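Local coordinates for protein mannose-6-phosphate isomerase (Helicobacter pylori, PDB 2QH5) that probably makes GDP-mannose and diphosphate from mannose 1-phosphate and GTP, the crystallised part being the N-terminal nucleotidyltransferase domain of a longer, probably bifunctional enzyme, at residues S112-K117 against S188-F193; E104-V109 against K128-A133; E214-S219 against Q239-M244; E68-E73 against K77-L82. All coordinates share one frame; numbering follows the deposited sequence.

Interaction 1: S112-K117 against S188-F193; sequences SDHLIK and SGMFVF
The imidazole of His-114 meets the second segment along its edge, where the carbonyl oxygen of Ser-188 and the side chain of Met-190 lie close to the ring plane. Its CE1 comes to 3.1 Å from Ser-188 O and, in the same corner, to 3.8 Å from Met-190 CG. A methylene and a carbonyl thus share one end of the ring. The sulfur contributes more loosely: Met-190 SD stands 5.3 Å from the centre of the His-114 ring, well tilted from the ring normal at 66°, so this is an oblique sulfur-aromatic contact. With chi2 near anti (-177°), SD is carried out to Ile-116, 4.4 Å from its CD1, letting one thioether bridge two residues of the loop. Tyr-122 packs on both Ile-116 and Met-190.

The corner in the partner segment is held by a side chain: Met-190 N donates to Ser-188 OG at 3.0 Å, closing an ST turn around Gly-189, whose positive phi of 89° helps the chain change direction. Trp-266 meets His-114 edge-to-face, and all four touching residues are buried. The loop that follows strand 106-111 packs here on the corner of strand 184-194 within a GT-A-type nucleotidyltransferase fold, where loops at the ends of the strands commonly line the sugar-nucleotide pocket; that this one does so is probable.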
loop_
_atom_site.group_PDB
_atom_site.type_symbol
_atom_site.label_atom_id
_atom_site.label_comp_id
_atom_site.label_asym_id
_atom_site.label_seq_id
_atom_site.Cartn_x
_atom_site.Cartn_y
_atom_site.Cartn_z
ATOM N N SER A 112 -5.548 -0.741 -4.766
ATOM C CA SER A 112 -6.772 -0.240 -5.396
ATOM C C SER A 112 -7.787 -1.333 -5.716
ATOM O O SER A 112 -8.971 -1.048 -5.862
ATOM C CB SER A 112 -6.429 0.525 -6.674
ATOM O OG SER A 112 -5.623 -0.268 -7.524
ATOM N N ASP A 113 -7.319 -2.575 -5.821
ATOM C CA ASP A 113 -8.181 -3.720 -6.145
ATOM C C ASP A 113 -8.860 -4.337 -4.910
ATOM O O ASP A 113 -9.003 -5.560 -4.807
ATOM C CB ASP A 113 -7.398 -4.786 -6.933
ATOM C CG ASP A 113 -6.093 -5.198 -6.250
ATOM O OD1 ASP A 113 -5.171 -5.660 -6.955
ATOM O OD2 ASP A 113 -5.977 -5.066 -5.014
ATOM N N HIS A 114 -9.274 -3.477 -3.982
ATOM C CA HIS A 114 -9.902 -3.908 -2.740
ATOM C C HIS A 114 -11.369 -3.526 -2.680
ATOM O O HIS A 114 -11.751 -2.404 -3.034
ATOM C CB HIS A 114 -9.191 -3.292 -1.532
ATOM C CG HIS A 114 -7.955 -4.025 -1.111
ATOM N ND1 HIS A 114 -7.044 -3.490 -0.225
ATOM C CD2 HIS A 114 -7.473 -5.244 -1.458
ATOM C CE1 HIS A 114 -6.062 -4.353 -0.034
ATOM N NE2 HIS A 114 -6.295 -5.422 -0.774
ATOM N N LEU A 115 -12.183 -4.467 -2.213
ATOM C CA LEU A 115 -13.582 -4.198 -1.923
ATOM C C LEU A 115 -13.785 -4.241 -0.408
ATOM O O LEU A 115 -13.504 -5.250 0.248
ATOM C CB LEU A 115 -14.490 -5.214 -2.620
ATOM C CG LEU A 115 -15.801 -4.733 -3.256
ATOM C CD1 LEU A 115 -16.621 -5.946 -3.693
ATOM C CD2 LEU A 115 -16.628 -3.811 -2.346
ATOM N N ILE A 116 -14.252 -3.124 0.136
ATOM C CA ILE A 116 -14.513 -2.995 1.557
ATOM C C ILE A 116 -15.889 -2.357 1.699
ATOM O O ILE A 116 -16.105 -1.221 1.271
ATOM C CB ILE A 116 -13.406 -2.169 2.263
ATOM C CG1 ILE A 116 -12.143 -3.021 2.423
ATOM C CG2 ILE A 116 -13.866 -1.682 3.634
ATOM C CD1 ILE A 116 -10.851 -2.239 2.447
ATOM N N LYS A 117 -16.819 -3.113 2.281
ATOM C CA LYS A 117 -18.218 -2.704 2.356
ATOM C C LYS A 117 -18.601 -2.007 3.663
ATOM O O LYS A 117 -19.290 -0.985 3.642
ATOM C CB LYS A 117 -19.137 -3.891 2.066
ATOM C CG LYS A 117 -19.325 -4.148 0.578
ATOM C CD LYS A 117 -19.554 -5.620 0.280
ATOM C CE LYS A 117 -18.250 -6.406 0.353
ATOM N NZ LYS A 117 -18.452 -7.863 0.119
ATOM N N SER A 188 -3.623 -8.009 4.636
ATOM C CA SER A 188 -4.519 -7.288 3.746
ATOM C C SER A 188 -3.757 -6.657 2.594
ATOM O O SER A 188 -4.323 -6.405 1.533
ATOM C CB SER A 188 -5.272 -6.202 4.507
ATOM O OG SER A 188 -4.415 -5.118 4.804
ATOM N N GLY A 189 -2.472 -6.404 2.803
ATOM C CA GLY A 189 -1.664 -5.703 1.816
ATOM C C GLY A 189 -1.706 -4.202 2.023
ATOM O O GLY A 189 -0.941 -3.483 1.397
ATOM N N MET A 190 -2.605 -3.735 2.892
ATOM C CA MET A 190 -2.649 -2.328 3.327
ATOM C C MET A 190 -1.607 -2.076 4.414
ATOM O O MET A 190 -1.196 -3.015 5.094
ATOM C CB MET A 190 -4.018 -1.975 3.897
ATOM C CG MET A 190 -5.208 -2.320 3.027
ATOM S SD MET A 190 -6.731 -1.766 3.809
ATOM C CE MET A 190 -6.190 -0.213 4.542
ATOM N N PHE A 191 -1.202 -0.815 4.595
ATOM C CA PHE A 191 -0.135 -0.464 5.535
ATOM C C PHE A 191 -0.256 0.971 5.985
ATOM O O PHE A 191 -0.663 1.820 5.208
ATOM C CB PHE A 191 1.254 -0.619 4.905
ATOM C CG PHE A 191 1.607 -2.021 4.538
ATOM C CD1 PHE A 191 1.653 -2.404 3.205
ATOM C CD2 PHE A 191 1.882 -2.965 5.519
ATOM C CE1 PHE A 191 1.957 -3.704 2.856
ATOM C CE2 PHE A 191 2.189 -4.273 5.177
ATOM C CZ PHE A 191 2.230 -4.643 3.844
ATOM N N VAL A 192 0.109 1.240 7.240
ATOM C CA VAL A 192 0.253 2.608 7.742
ATOM C C VAL A 192 1.581 2.715 8.477
ATOM O O VAL A 192 1.983 1.788 9.174
ATOM C CB VAL A 192 -0.914 3.047 8.681
ATOM C CG1 VAL A 192 -0.752 4.509 9.095
ATOM C CG2 VAL A 192 -2.275 2.852 8.006
ATOM N N PHE A 193 2.273 3.831 8.276
ATOM C CA PHE A 193 3.551 4.132 8.922
ATOM C C PHE A 193 3.933 5.561 8.597
ATOM O O PHE A 193 3.448 6.126 7.616
ATOM C CB PHE A 193 4.698 3.191 8.487
ATOM C CG PHE A 193 4.553 2.609 7.090
ATOM C CD1 PHE A 193 4.562 3.424 5.956
ATOM C CD2 PHE A 193 4.436 1.230 6.918
ATOM C CE1 PHE A 193 4.432 2.877 4.689
ATOM C CE2 PHE A 193 4.316 0.667 5.649
ATOM C CZ PHE A 193 4.300 1.486 4.534
#

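Interaction 2: E104-V109 against K128-A133; sequences EDLLIV and KAIDLA
Between Leu-106 and Ile-130 there is no ring, amide or other flat group to offer a face or an edge; the contact is built wholly from branched aliphatic side chains, and it is their forks that interlock. Leu-106 divides its two methyls between successive turns of the helix: CD1 rests 3.9 Å from Ile-130 CG2, while CD2 reaches Ala-133 CB at 4.0 Å. Ile-130 forks in the same way toward two positions on the strand. Its CG2 serves Leu-106, and its other branch, turned at chi2 to -70°, brings CD1 to 3.9 Å from Ile-108 CD1 and equally near Ile-108 CG1. The isoleucine chains cross at about a right angle, whereas Leu-106 runs at a slant to Ile-130.

The contact lies in a beta-alpha-beta crossover of a Rossmann-like alpha/beta sandwich: strand 106-111 leads into helix 119-134, which returns across the sheet to strand 138-144, with the antiparallel strand 184-194 inserted between the two. The short axes of 106-109 and 128-133 approach to 9.6 Å, and their directions differ by 138°. Since Leu-106 and Ile-108 are two apart in the strand, both can serve the helix-covered side, while the CB of Leu-107 points away from the helix and its side chain meets Ile-8 of strand 5-10. On the helix, Ala-129 and Ile-130 also lie on Val-192, the residue of the inserted strand beneath them.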
loop_
_atom_site.group_PDB
_atom_site.type_symbol
_atom_site.label_atom_id
_atom_site.label_comp_id
_atom_site.label_asym_id
_atom_site.label_seq_id
_atom_site.Cartn_x
_atom_site.Cartn_y
_atom_site.Cartn_z
ATOM N N GLU A 104 8.208 13.390 8.289
ATOM C CA GLU A 104 7.299 13.440 9.428
ATOM C C GLU A 104 5.857 13.066 9.129
ATOM O O GLU A 104 5.090 12.781 10.050
ATOM C CB GLU A 104 7.330 14.825 10.089
ATOM C CG GLU A 104 7.000 15.999 9.167
ATOM C CD GLU A 104 8.241 16.729 8.674
ATOM O OE1 GLU A 104 9.336 16.505 9.242
ATOM O OE2 GLU A 104 8.118 17.533 7.724
ATOM N N ASP A 105 5.462 13.077 7.862
ATOM C CA ASP A 105 4.051 12.850 7.570
ATOM C C ASP A 105 3.698 11.366 7.476
ATOM O O ASP A 105 4.575 10.526 7.305
ATOM C CB ASP A 105 3.523 13.735 6.413
ATOM C CG ASP A 105 3.976 13.288 5.036
ATOM O OD1 ASP A 105 4.578 14.118 4.318
ATOM O OD2 ASP A 105 3.688 12.141 4.643
ATOM N N LEU A 106 2.419 11.057 7.641
ATOM C CA LEU A 106 1.970 9.678 7.803
ATOM C C LEU A 106 1.379 9.157 6.519
ATOM O O LEU A 106 0.642 9.861 5.830
ATOM C CB LEU A 106 0.932 9.561 8.931
ATOM C CG LEU A 106 1.361 9.956 10.352
ATOM C CD1 LEU A 106 0.145 10.267 11.215
ATOM C CD2 LEU A 106 2.247 8.894 11.010
ATOM N N LEU A 107 1.697 7.906 6.220
ATOM C CA LEU A 107 1.358 7.296 4.958
ATOM C C LEU A 107 0.352 6.197 5.183
ATOM O O LEU A 107 0.586 5.292 5.975
ATOM C CB LEU A 107 2.615 6.700 4.320
ATOM C CG LEU A 107 3.429 7.425 3.250
ATOM C CD1 LEU A 107 3.603 8.890 3.519
ATOM C CD2 LEU A 107 4.785 6.734 3.137
ATOM N N ILE A 108 -0.771 6.286 4.485
ATOM C CA ILE A 108 -1.764 5.231 4.473
ATOM C C ILE A 108 -1.679 4.585 3.095
ATOM O O ILE A 108 -2.111 5.181 2.109
ATOM C CB ILE A 108 -3.180 5.791 4.730
ATOM C CG1 ILE A 108 -3.237 6.529 6.067
ATOM C CG2 ILE A 108 -4.233 4.677 4.706
ATOM C CD1 ILE A 108 -4.524 7.300 6.278
ATOM N N VAL A 109 -1.113 3.377 3.043
ATOM C CA VAL A 109 -0.814 2.666 1.795
ATOM C C VAL A 109 -1.906 1.646 1.487
ATOM O O VAL A 109 -2.092 0.689 2.227
ATOM C CB VAL A 109 0.565 1.959 1.876
ATOM C CG1 VAL A 109 0.821 1.115 0.645
ATOM C CG2 VAL A 109 1.680 2.977 2.059
ATOM N N LYS A 128 -7.095 3.735 14.436
ATOM C CA LYS A 128 -6.249 2.895 15.284
ATOM C C LYS A 128 -4.834 2.810 14.710
ATOM O O LYS A 128 -3.860 3.148 15.391
ATOM C CB LYS A 128 -6.834 1.482 15.421
ATOM C CG LYS A 128 -8.015 1.345 16.377
ATOM C CD LYS A 128 -8.435 -0.122 16.484
ATOM C CE LYS A 128 -9.477 -0.355 17.570
ATOM N NZ LYS A 128 -10.864 -0.077 17.098
ATOM N N ALA A 129 -4.733 2.376 13.450
ATOM C CA ALA A 129 -3.448 2.239 12.751
ATOM C C ALA A 129 -2.627 3.520 12.764
ATOM O O ALA A 129 -1.406 3.472 12.921
ATOM C CB ALA A 129 -3.671 1.791 11.345
ATOM N N ILE A 130 -3.304 4.659 12.599
ATOM C CA ILE A 130 -2.665 5.969 12.673
ATOM C C ILE A 130 -2.008 6.199 14.031
ATOM O O ILE A 130 -0.884 6.712 14.109
ATOM C CB ILE A 130 -3.679 7.106 12.401
ATOM C CG1 ILE A 130 -4.212 7.031 10.965
ATOM C CG2 ILE A 130 -3.056 8.476 12.674
ATOM C CD1 ILE A 130 -3.190 7.379 9.901
ATOM N N ASP A 131 -2.707 5.816 15.098
ATOM C CA ASP A 131 -2.203 6.044 16.450
ATOM C C ASP A 131 -0.934 5.230 16.708
ATOM O O ASP A 131 0.053 5.772 17.218
ATOM C CB ASP A 131 -3.278 5.769 17.503
ATOM C CG ASP A 131 -2.993 6.477 18.822
ATOM O OD1 ASP A 131 -3.001 7.733 18.840
ATOM O OD2 ASP A 131 -2.757 5.779 19.837
ATOM N N LEU A 132 -0.953 3.954 16.313
ATOM C CA LEU A 132 0.238 3.085 16.371
ATOM C C LEU A 132 1.409 3.616 15.548
ATOM O O LEU A 132 2.564 3.501 15.961
ATOM C CB LEU A 132 -0.091 1.668 15.902
ATOM C CG LEU A 132 -1.049 0.835 16.747
ATOM C CD1 LEU A 132 -1.522 -0.399 15.991
ATOM C CD2 LEU A 132 -0.393 0.458 18.064
ATOM N N ALA A 133 1.100 4.199 14.389
ATOM C CA ALA A 133 2.113 4.763 13.500
ATOM C C ALA A 133 2.838 5.949 14.131
ATOM O O ALA A 133 4.034 6.144 13.904
ATOM C CB ALA A 133 1.488 5.159 12.168
#

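Interaction 3: E214-S219 against Q239-M244; sequences ERAFES and QDLEDM
Asp-240 offers both carboxylate oxygens to Arg-215, yet at a distance that leaves the pairing loose. Arg-215 NE stands 3.8 Å from Asp-240 OD2, a long salt bridge, and 4.0 Å from Asp-240 OD1. At these distances no hydrogen bond joins the groups, and their planes stand 81° apart, with OD2 approaching the guanidinium obliquely. NE is covered by the contact without any partner to accept its proton, so the attraction is probably mostly electrostatic. The arginine chain bends at chi3 (-86°), and its end comes nearer the loop than its CB direction would suggest.

Beneath this exposed pair lies a buried apolar touch, with Ala-216 CB 4.2 Å from Leu-241 CD1. The small alanine is the point where the two backbones come nearest, and the leucine lies against it and also on Asn-92 of helix 90-99. Leu-241 is held from its other end too, since its carbonyl oxygen accepts a hydrogen bond from Lys-88.

Together the two touches join the last part of the 207-216 region to the loop between helices 235-239 and 246-251, at the edge of the GT-A-type nucleotidyltransferase domain.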
loop_
_atom_site.group_PDB
_atom_site.type_symbol
_atom_site.label_atom_id
_atom_site.label_comp_id
_atom_site.label_asym_id
_atom_site.label_seq_id
_atom_site.Cartn_x
_atom_site.Cartn_y
_atom_site.Cartn_z
ATOM N N GLU A 214 16.753 5.510 -4.074
ATOM C CA GLU A 214 17.344 6.835 -3.857
ATOM C C GLU A 214 17.964 7.427 -5.124
ATOM O O GLU A 214 17.830 8.625 -5.378
ATOM C CB GLU A 214 18.393 6.792 -2.736
ATOM C CG GLU A 214 17.823 6.876 -1.312
ATOM C CD GLU A 214 18.865 6.584 -0.228
ATOM O OE1 GLU A 214 19.830 5.826 -0.496
ATOM O OE2 GLU A 214 18.716 7.117 0.898
ATOM N N ARG A 215 18.638 6.591 -5.911
ATOM C CA ARG A 215 19.219 7.044 -7.176
ATOM C C ARG A 215 18.189 7.120 -8.303
ATOM O O ARG A 215 18.330 7.932 -9.210
ATOM C CB ARG A 215 20.419 6.182 -7.598
ATOM C CG ARG A 215 20.162 4.681 -7.590
ATOM C CD ARG A 215 21.183 3.917 -8.429
ATOM N NE ARG A 215 20.780 3.861 -9.834
ATOM C CZ ARG A 215 21.299 4.615 -10.803
ATOM N NH1 ARG A 215 22.262 5.490 -10.533
ATOM N NH2 ARG A 215 20.853 4.486 -12.048
ATOM N N ALA A 216 17.166 6.271 -8.251
ATOM C CA ALA A 216 16.087 6.321 -9.233
ATOM C C ALA A 216 15.312 7.625 -9.059
ATOM O O ALA A 216 15.021 8.318 -10.029
ATOM C CB ALA A 216 15.169 5.125 -9.088
ATOM N N PHE A 217 15.015 7.954 -7.807
ATOM C CA PHE A 217 14.388 9.217 -7.428
ATOM C C PHE A 217 15.154 10.447 -7.957
ATOM O O PHE A 217 14.567 11.514 -8.146
ATOM C CB PHE A 217 14.248 9.273 -5.891
ATOM C CG PHE A 217 13.533 10.491 -5.383
ATOM C CD1 PHE A 217 14.245 11.609 -4.951
ATOM C CD2 PHE A 217 12.142 10.526 -5.337
ATOM C CE1 PHE A 217 13.585 12.746 -4.495
ATOM C CE2 PHE A 217 11.476 11.659 -4.874
ATOM C CZ PHE A 217 12.200 12.769 -4.453
ATOM N N GLU A 218 16.453 10.293 -8.206
ATOM C CA GLU A 218 17.303 11.416 -8.636
ATOM C C GLU A 218 16.974 11.912 -10.039
ATOM O O GLU A 218 17.137 13.103 -10.354
ATOM C CB GLU A 218 18.791 11.045 -8.545
ATOM C CG GLU A 218 19.379 11.150 -7.140
ATOM C CD GLU A 218 19.271 12.560 -6.565
ATOM O OE1 GLU A 218 18.383 12.789 -5.711
ATOM O OE2 GLU A 218 20.060 13.441 -6.981
ATOM N N SER A 219 16.488 10.990 -10.863
ATOM C CA SER A 219 16.197 11.251 -12.260
ATOM C C SER A 219 14.707 11.472 -12.500
ATOM O O SER A 219 14.231 11.319 -13.626
ATOM C CB SER A 219 16.597 10.033 -13.060
ATOM O OG SER A 219 15.655 9.008 -12.785
ATOM N N GLN A 239 14.951 0.164 -14.523
ATOM C CA GLN A 239 15.488 -1.086 -15.071
ATOM C C GLN A 239 16.376 -1.837 -14.095
ATOM O O GLN A 239 16.179 -3.032 -13.869
ATOM C CB GLN A 239 16.270 -0.821 -16.358
ATOM C CG GLN A 239 15.501 -1.134 -17.630
ATOM C CD GLN A 239 16.187 -0.602 -18.880
ATOM O OE1 GLN A 239 17.144 0.174 -18.805
ATOM N NE2 GLN A 239 15.692 -1.017 -20.042
ATOM N N ASP A 240 17.338 -1.132 -13.508
ATOM C CA ASP A 240 18.332 -1.761 -12.644
ATOM C C ASP A 240 17.795 -2.086 -11.249
ATOM O O ASP A 240 18.496 -2.690 -10.436
ATOM C CB ASP A 240 19.578 -0.879 -12.526
ATOM C CG ASP A 240 19.414 0.226 -11.500
ATOM O OD1 ASP A 240 18.542 1.099 -11.703
ATOM O OD2 ASP A 240 20.153 0.219 -10.490
ATOM N N LEU A 241 16.557 -1.679 -10.978
ATOM C CA LEU A 241 15.925 -1.914 -9.685
ATOM C C LEU A 241 15.533 -3.371 -9.516
ATOM O O LEU A 241 14.974 -3.983 -10.433
ATOM C CB LEU A 241 14.690 -1.030 -9.523
ATOM C CG LEU A 241 14.809 0.213 -8.649
ATOM C CD1 LEU A 241 16.007 1.057 -9.014
ATOM C CD2 LEU A 241 13.553 1.015 -8.757
ATOM N N GLU A 242 15.833 -3.922 -8.341
ATOM C CA GLU A 242 15.427 -5.278 -8.011
ATOM C C GLU A 242 13.926 -5.316 -7.784
ATOM O O GLU A 242 13.386 -4.519 -7.017
ATOM C CB GLU A 242 16.160 -5.795 -6.774
ATOM C CG GLU A 242 15.844 -7.258 -6.469
ATOM C CD GLU A 242 16.725 -7.863 -5.391
ATOM O OE1 GLU A 242 17.534 -7.131 -4.768
ATOM O OE2 GLU A 242 16.600 -9.085 -5.167
ATOM N N ASP A 243 13.259 -6.231 -8.479
ATOM C CA ASP A 243 11.831 -6.433 -8.325
ATOM C C ASP A 243 11.585 -7.182 -7.022
ATOM O O ASP A 243 11.954 -8.354 -6.904
ATOM C CB ASP A 243 11.282 -7.219 -9.518
ATOM C CG ASP A 243 9.775 -7.339 -9.495
ATOM O OD1 ASP A 243 9.244 -7.979 -8.564
ATOM O OD2 ASP A 243 9.119 -6.803 -10.416
ATOM N N MET A 244 10.970 -6.502 -6.051
ATOM C CA MET A 244 10.721 -7.083 -4.727
ATOM C C MET A 244 9.504 -6.491 -4.024
ATOM O O MET A 244 9.295 -5.279 -4.063
ATOM C CB MET A 244 11.947 -6.910 -3.837
ATOM C CG MET A 244 11.828 -7.608 -2.504
ATOM S SD MET A 244 13.406 -7.726 -1.693
ATOM C CE MET A 244 14.206 -8.979 -2.706
#

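Interaction 4: E68-E73 against K77-L82; sequences EEIKNE and KSVGFL
Lys-77 opens the second segment by folding its aliphatic chain against Glu-73, across the connection that closes a beta-alpha-beta unit made of strand 53-59, helix 63-69 and strand 78-84. Lys-77 CG comes to 3.7 Å from Glu-73 O, and CE of the same lysine follows at 4.1 Å; it is the methylenes that lie by the carbonyl. The bend that brings CE round is at chi2, -63°. The carboxylate of Glu-73 takes no part; its OE2 makes a long, weak ion pair with Lys-37.

Next, Ser-78 and Gly-80 take up backbone hydrogen bonds with strand 53-59, the parallel neighbour in the sheet. Between them Val-79 directs its CB toward Ile-70, just after helix 63-69, and its CG1 meets Ile-70 CD1 at 4.2 Å. This is the apolar heart of the contact: Ile-70 is buried, and it also lies on Phe-40 of helix 39-48 and Ile-56 of strand 53-59, so its side chain is wedged between sheet and helix.

Phe-81 comes two residues after Val-79 and likewise points its CB toward the same segment. Its ring packs edge-to-face with Tyr-63, and Phe-81 CZ stops 4.6 Å from Ile-70 CD1.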
loop_
_atom_site.group_PDB
_atom_site.type_symbol
_atom_site.label_atom_id
_atom_site.label_comp_id
_atom_site.label_asym_id
_atom_site.label_seq_id
_atom_site.Cartn_x
_atom_site.Cartn_y
_atom_site.Cartn_z
ATOM N N GLU A 68 -9.704 9.818 -15.412
ATOM C CA GLU A 68 -11.090 9.888 -15.868
ATOM C C GLU A 68 -12.067 9.383 -14.811
ATOM O O GLU A 68 -13.143 9.958 -14.627
ATOM C CB GLU A 68 -11.264 9.083 -17.158
ATOM C CG GLU A 68 -12.524 9.407 -17.949
ATOM C CD GLU A 68 -12.514 8.775 -19.329
ATOM O OE1 GLU A 68 -12.393 9.527 -20.322
ATOM O OE2 GLU A 68 -12.608 7.530 -19.423
ATOM N N GLU A 69 -11.682 8.316 -14.116
ATOM C CA GLU A 69 -12.573 7.643 -13.170
ATOM C C GLU A 69 -12.728 8.349 -11.830
ATOM O O GLU A 69 -13.650 8.053 -11.071
ATOM C CB GLU A 69 -12.140 6.196 -12.971
ATOM C CG GLU A 69 -12.599 5.312 -14.100
ATOM C CD GLU A 69 -12.069 3.904 -14.003
ATOM O OE1 GLU A 69 -11.857 3.288 -15.064
ATOM O OE2 GLU A 69 -11.859 3.413 -12.876
ATOM N N ILE A 70 -11.826 9.281 -11.543
ATOM C CA ILE A 70 -11.899 10.068 -10.317
ATOM C C ILE A 70 -12.076 11.563 -10.599
ATOM O O ILE A 70 -11.689 12.406 -9.788
ATOM C CB ILE A 70 -10.670 9.837 -9.389
ATOM C CG1 ILE A 70 -9.360 10.162 -10.112
ATOM C CG2 ILE A 70 -10.661 8.411 -8.863
ATOM C CD1 ILE A 70 -8.257 10.630 -9.191
ATOM N N LYS A 71 -12.670 11.883 -11.745
ATOM C CA LYS A 71 -12.945 13.272 -12.100
ATOM C C LYS A 71 -14.071 13.840 -11.234
ATOM O O LYS A 71 -14.030 15.006 -10.840
ATOM C CB LYS A 71 -13.282 13.395 -13.591
ATOM C CG LYS A 71 -13.266 14.825 -14.153
ATOM C CD LYS A 71 -11.848 15.366 -14.353
ATOM C CE LYS A 71 -11.413 16.284 -13.211
ATOM N NZ LYS A 71 -9.985 16.694 -13.334
ATOM N N ASN A 72 -15.060 12.999 -10.936
ATOM C CA ASN A 72 -16.156 13.352 -10.030
ATOM C C ASN A 72 -15.687 13.556 -8.588
ATOM O O ASN A 72 -16.220 14.405 -7.868
ATOM C CB ASN A 72 -17.240 12.264 -10.048
ATOM C CG ASN A 72 -18.236 12.433 -11.187
ATOM O OD1 ASN A 72 -18.116 13.339 -12.015
ATOM N ND2 ASN A 72 -19.231 11.553 -11.229
ATOM N N GLU A 73 -14.682 12.780 -8.189
ATOM C CA GLU A 73 -14.276 12.662 -6.789
ATOM C C GLU A 73 -13.360 13.789 -6.282
ATOM O O GLU A 73 -13.317 14.054 -5.079
ATOM C CB GLU A 73 -13.622 11.297 -6.549
ATOM C CG GLU A 73 -14.270 10.124 -7.294
ATOM C CD GLU A 73 -15.450 9.507 -6.557
ATOM O OE1 GLU A 73 -15.633 9.794 -5.355
ATOM O OE2 GLU A 73 -16.193 8.720 -7.184
ATOM N N LYS A 77 -9.822 18.392 -3.580
ATOM C CA LYS A 77 -8.804 17.427 -3.158
ATOM C C LYS A 77 -7.448 17.719 -3.802
ATOM O O LYS A 77 -7.376 18.098 -4.974
ATOM C CB LYS A 77 -9.230 15.989 -3.494
ATOM C CG LYS A 77 -10.661 15.618 -3.123
ATOM C CD LYS A 77 -10.919 15.688 -1.626
ATOM C CE LYS A 77 -12.374 15.364 -1.322
ATOM N NZ LYS A 77 -12.773 15.808 0.040
ATOM N N SER A 78 -6.382 17.542 -3.026
ATOM C CA SER A 78 -5.022 17.694 -3.530
ATOM C C SER A 78 -4.460 16.338 -3.966
ATOM O O SER A 78 -3.883 15.610 -3.160
ATOM C CB SER A 78 -4.130 18.339 -2.471
ATOM O OG SER A 78 -2.805 18.476 -2.952
ATOM N N VAL A 79 -4.635 16.014 -5.250
ATOM C CA VAL A 79 -4.295 14.699 -5.808
ATOM C C VAL A 79 -3.072 14.762 -6.730
ATOM O O VAL A 79 -2.968 15.645 -7.581
ATOM C CB VAL A 79 -5.495 14.102 -6.595
ATOM C CG1 VAL A 79 -5.253 12.627 -6.973
ATOM C CG2 VAL A 79 -6.785 14.252 -5.804
ATOM N N GLY A 80 -2.154 13.819 -6.555
ATOM C CA GLY A 80 -0.961 13.727 -7.385
ATOM C C GLY A 80 -0.806 12.324 -7.926
ATOM O O GLY A 80 -1.421 11.384 -7.418
ATOM N N PHE A 81 0.016 12.183 -8.963
ATOM C CA PHE A 81 0.281 10.891 -9.587
ATOM C C PHE A 81 1.760 10.592 -9.634
ATOM O O PHE A 81 2.578 11.486 -9.786
ATOM C CB PHE A 81 -0.218 10.877 -11.021
ATOM C CG PHE A 81 -1.661 10.530 -11.159
ATOM C CD1 PHE A 81 -2.038 9.253 -11.554
ATOM C CD2 PHE A 81 -2.644 11.478 -10.909
ATOM C CE1 PHE A 81 -3.387 8.927 -11.703
ATOM C CE2 PHE A 81 -3.984 11.156 -11.039
ATOM C CZ PHE A 81 -4.359 9.883 -11.443
ATOM N N LEU A 82 2.092 9.318 -9.504
ATOM C CA LEU A 82 3.414 8.844 -9.817
ATOM C C LEU A 82 3.230 7.787 -10.883
ATOM O O LEU A 82 2.674 6.706 -10.624
ATOM C CB LEU A 82 4.095 8.255 -8.590
ATOM C CG LEU A 82 5.296 7.344 -8.877
ATOM C CD1 LEU A 82 6.473 8.126 -9.449
ATOM C CD2 LEU A 82 5.693 6.581 -7.638
#

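The centres of interactions 1 and 2 lie 14 Å apart, strands 106-111 and 184-194 are neighbours in the sheet, and the backbone joins them through a probable hydrogen bond of 2.7 Å from Val-109 N to Phe-191 O. Interaction 4 reaches the same sheet on strand 78-84, with its centre 18 Å from that of interaction 1. Interaction 3 is peripheral, its centre 25 to 26 Å from those of the others, although its nearest atoms are about 7 Å from interaction 4. Most of the glycine-rich loop after strand 5-10, which binds nucleotide in related enzymes, is not modelled (residues 13-25); interaction 1 probably lies near that pocket, since Ser-112 bonds to Leu-10 just before the loop.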